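Local coordinates for protein dimethyl-sulfide monooxygenase (Hyphomicrobium sulfonivorans, PDB 6AK1) that oxidises dimethyl sulfide to methanethiol and formaldehyde with NADH and dioxygen, as the FMN-dependent large subunit of a two-component monooxygenase, at residues Ala294-Gln297 and Glu298-Tyr302; Ala310-Gly313 and Gly314-Gly317. All blocks are in the same frame, centred on the assembly; numbering follows the deposited sequence.

Contact 1: residues Ala294-Gln297 and Glu298-Tyr302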
# COMPACT_ATOMS: atom_id res chain seq x y z
N ALA A 294 -8.67 12.32 -26.09
CA ALA A 294 -7.56 13.10 -26.63
C ALA A 294 -6.45 13.29 -25.60
O ALA A 294 -5.27 13.33 -25.96
CB ALA A 294 -8.05 14.46 -27.15
N LYS A 295 -6.81 13.44 -24.32
CA LYS A 295 -5.79 13.51 -23.26
C LYS A 295 -5.02 12.20 -23.18
O LYS A 295 -3.78 12.19 -23.08
CB LYS A 295 -6.46 13.84 -21.92
CG LYS A 295 -5.52 13.84 -20.74
CD LYS A 295 -6.25 14.25 -19.44
CE LYS A 295 -6.82 15.67 -19.54
NZ LYS A 295 -7.75 15.97 -18.41
N TYR A 296 -5.73 11.07 -23.25
CA TYR A 296 -5.09 9.76 -23.26
C TYR A 296 -4.07 9.64 -24.39
O TYR A 296 -2.93 9.20 -24.18
CB TYR A 296 -6.17 8.68 -23.38
CG TYR A 296 -5.66 7.27 -23.45
CD1 TYR A 296 -5.08 6.67 -22.33
CD2 TYR A 296 -5.76 6.52 -24.62
CE1 TYR A 296 -4.61 5.35 -22.38
CE2 TYR A 296 -5.30 5.21 -24.68
CZ TYR A 296 -4.73 4.63 -23.56
OH TYR A 296 -4.26 3.34 -23.60
N GLN A 297 -4.45 10.02 -25.61
CA GLN A 297 -3.54 9.90 -26.74
C GLN A 297 -2.37 10.87 -26.59
O GLN A 297 -1.24 10.56 -26.99
CB GLN A 297 -4.29 10.15 -28.06
CG GLN A 297 -5.45 9.15 -28.30
CD GLN A 297 -4.96 7.74 -28.57
OE1 GLN A 297 -3.78 7.52 -28.87
NE2 GLN A 297 -5.85 6.76 -28.43
N GLU A 298 -2.64 12.05 -26.02
CA GLU A 298 -1.57 13.02 -25.78
C GLU A 298 -0.54 12.45 -24.81
O GLU A 298 0.67 12.54 -25.05
CB GLU A 298 -2.19 14.32 -25.24
CG GLU A 298 -1.27 15.53 -25.29
CD GLU A 298 -1.92 16.77 -24.68
OE1 GLU A 298 -2.53 17.56 -25.44
OE2 GLU A 298 -1.82 16.94 -23.43
N TYR A 299 -0.99 11.83 -23.72
CA TYR A 299 -0.07 11.14 -22.83
C TYR A 299 0.70 10.05 -23.56
O TYR A 299 1.93 9.97 -23.45
CB TYR A 299 -0.84 10.57 -21.64
CG TYR A 299 -1.45 11.64 -20.75
CD1 TYR A 299 -1.09 12.97 -20.89
CD2 TYR A 299 -2.38 11.32 -19.78
CE1 TYR A 299 -1.65 13.96 -20.09
CE2 TYR A 299 -2.94 12.30 -18.97
CZ TYR A 299 -2.58 13.61 -19.13
OH TYR A 299 -3.15 14.58 -18.33
N LEU A 300 -0.01 9.22 -24.34
CA LEU A 300 0.66 8.12 -25.03
C LEU A 300 1.73 8.62 -25.99
O LEU A 300 2.70 7.90 -26.25
CB LEU A 300 -0.35 7.28 -25.79
CG LEU A 300 -1.16 6.26 -25.00
CD1 LEU A 300 -1.91 5.33 -25.97
CD2 LEU A 300 -0.26 5.47 -24.07
N SER A 301 1.60 9.83 -26.53
CA SER A 301 2.64 10.30 -27.43
C SER A 301 3.98 10.50 -26.72
O SER A 301 5.01 10.54 -27.39
CB SER A 301 2.22 11.60 -28.13
OG SER A 301 2.19 12.70 -27.24
N TYR A 302 3.98 10.58 -25.37
CA TYR A 302 5.21 10.63 -24.59
C TYR A 302 5.68 9.26 -24.11
O TYR A 302 6.67 9.19 -23.37
CB TYR A 302 5.04 11.55 -23.38
CG TYR A 302 4.94 13.01 -23.77
CD1 TYR A 302 6.09 13.78 -23.91
CD2 TYR A 302 3.71 13.59 -24.05
CE1 TYR A 302 6.02 15.09 -24.31
CE2 TYR A 302 3.62 14.91 -24.44
CZ TYR A 302 4.78 15.66 -24.57
OH TYR A 302 4.72 16.98 -24.95
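K295 and Y299 run side by side one turn apart on helix 289-300, an outer helix of the luciferase-like TIM-barrel fold that follows barrel strand 276-284. On the inner side the packing is close. At chi1 176° K295 CG lies opposite the backbone nitrogen, which sends the aliphatic chain alongside the tyrosine ring, where K295 CG lies 3.4 Å from Y299 CZ and K295 CD 3.3 Å from Y299 OH. The K295 carbonyl oxygen sits over one face of the same ring, 3.3 Å from Y299 CG, while accepting the Y299 amide. The lysine ammonium is held beyond the helix, by a salt bridge to D407 and a bond to the carbonyl of T285. A second buried pair, Y296 and L300, leans toward strand 370-372 and helix 355-362: L300 CG approaches one face of the phenol near its rim, and L300 CD1 reaches Y296 CE2 at 3.6 Å.

The remaining flank is looser and largely open to solvent. Here A294 and E298 share little beyond the backbone bond from E298 N to A294 O, the glutamate carboxylate reaching away to H25, and the Q297 amide turns back to E293. Further along, S301 folds its hydroxyl back on the main chain, S301 OG donating to E298 O over 2.7 Å.

Contact 2: residues Ala310-Gly313 and Gly314-Gly317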
# COMPACT_ATOMS: atom_id res chain seq x y z
N ALA A 310 11.16 -2.54 -19.06
CA ALA A 310 11.94 -2.71 -17.84
C ALA A 310 11.02 -3.07 -16.68
O ALA A 310 11.34 -3.96 -15.89
CB ALA A 310 12.74 -1.44 -17.53
N LEU A 311 9.88 -2.39 -16.56
CA LEU A 311 8.97 -2.66 -15.46
C LEU A 311 8.36 -4.04 -15.59
O LEU A 311 8.32 -4.81 -14.61
CB LEU A 311 7.86 -1.59 -15.39
CG LEU A 311 8.22 -0.17 -14.92
CD1 LEU A 311 7.06 0.77 -15.14
CD2 LEU A 311 8.67 -0.16 -13.45
N TYR A 312 7.91 -4.39 -16.79
CA TYR A 312 7.41 -5.74 -17.06
C TYR A 312 8.44 -6.79 -16.67
O TYR A 312 8.10 -7.79 -16.03
CB TYR A 312 7.04 -5.88 -18.54
CG TYR A 312 5.62 -5.44 -18.85
CD1 TYR A 312 4.98 -4.48 -18.07
CD2 TYR A 312 4.92 -6.01 -19.91
CE1 TYR A 312 3.67 -4.08 -18.35
CE2 TYR A 312 3.60 -5.62 -20.20
CZ TYR A 312 2.99 -4.66 -19.41
OH TYR A 312 1.70 -4.27 -19.67
N GLY A 313 9.71 -6.56 -17.03
CA GLY A 313 10.76 -7.51 -16.69
C GLY A 313 10.82 -7.80 -15.20
O GLY A 313 10.84 -8.95 -14.77
N GLY A 314 10.85 -6.74 -14.38
CA GLY A 314 10.86 -6.93 -12.94
C GLY A 314 9.55 -7.49 -12.41
O GLY A 314 9.54 -8.29 -11.48
N TRP A 315 8.42 -7.08 -13.00
CA TRP A 315 7.12 -7.53 -12.49
C TRP A 315 6.86 -8.99 -12.82
O TRP A 315 6.26 -9.70 -12.00
CB TRP A 315 5.99 -6.68 -13.06
CG TRP A 315 5.91 -5.33 -12.51
CD1 TRP A 315 6.39 -4.90 -11.29
CD2 TRP A 315 5.33 -4.19 -13.14
NE1 TRP A 315 6.12 -3.56 -11.13
CE2 TRP A 315 5.47 -3.10 -12.25
CE3 TRP A 315 4.70 -3.98 -14.37
CZ2 TRP A 315 5.00 -1.81 -12.56
CZ3 TRP A 315 4.23 -2.72 -14.68
CH2 TRP A 315 4.39 -1.65 -13.77
N THR A 316 7.25 -9.46 -14.01
CA THR A 316 6.92 -10.82 -14.43
C THR A 316 8.12 -11.75 -14.55
O THR A 316 7.93 -12.96 -14.58
CB THR A 316 6.18 -10.81 -15.78
OG1 THR A 316 7.10 -10.46 -16.82
CG2 THR A 316 5.05 -9.79 -15.77
N GLY A 317 9.34 -11.22 -14.61
CA GLY A 317 10.51 -12.05 -14.85
C GLY A 317 10.83 -12.31 -16.31
O GLY A 317 11.83 -12.99 -16.60
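The indole of W315 lies flat against the flank of L311, four residues earlier on helix 305-316 of the luciferase-like TIM-barrel monooxygenase, and the two side chains point the same way. L311 CB stands over the six-membered ring of W315, 3.8 Å from its centroid and only 10° off the normal, a CH-pi contact. L311 CD1 extends the cover to W315 CH2 at 3.9 Å. Toward the pyrrole end L311 O lies over a face, 3.2 Å from W315 CG, while it accepts the tryptophan amide. With CG beside the backbone nitrogen (chi1 -73°), the indole folds back along the preceding turn and can cover both groups. Y312 crosses it at a slant, Y312 CD1 meeting W315 CE3 at 3.7 Å, and directs its hydroxyl to the carbonyl of G366. Y63 adds an edge-to-face ring contact to the indole. Replacing W315 by an alanine is likely to leave L311 CB and the Y312 ring without their aromatic partner and open a gap toward Y63.

Y312 O accepts both T316 N and T316 OG1, the hydroxyl at 3.0 Å coming from above the carbonyl plane; OG1 in turn accepts the amide of I318. G317, at positive phi (86°), follows the helix and gives its amide to G313 O. Apolar and CH-pi contacts thus seat the indole on the L311-Y312 turn, while hydrogen bonds engage the Y312 and G313 carbonyls near the helix end.

In the fold
Contacts 1 and 2 lie on consecutive helices of one chain, 289-300 and 305-316, and come in series, both within the luciferase-like monooxygenase region. Their centres are about 23 Å apart and their nearest atoms about 10 Å apart, so they do not touch. Contact 1 is the more peripheral, its centre about 27 Å from the chain centre against 19 Å for contact 2, and packs beside the parallel barrel sheet. Helix 355-362 is a shared neighbour, touched by Y296 and L300 from one contact and by Y312 from the other. The chain thus passes from the barrel's outer layer toward what is probably the FMN site, the side chain of W315 being about 12 Å from that of D58, a probable cofactor-binding residue.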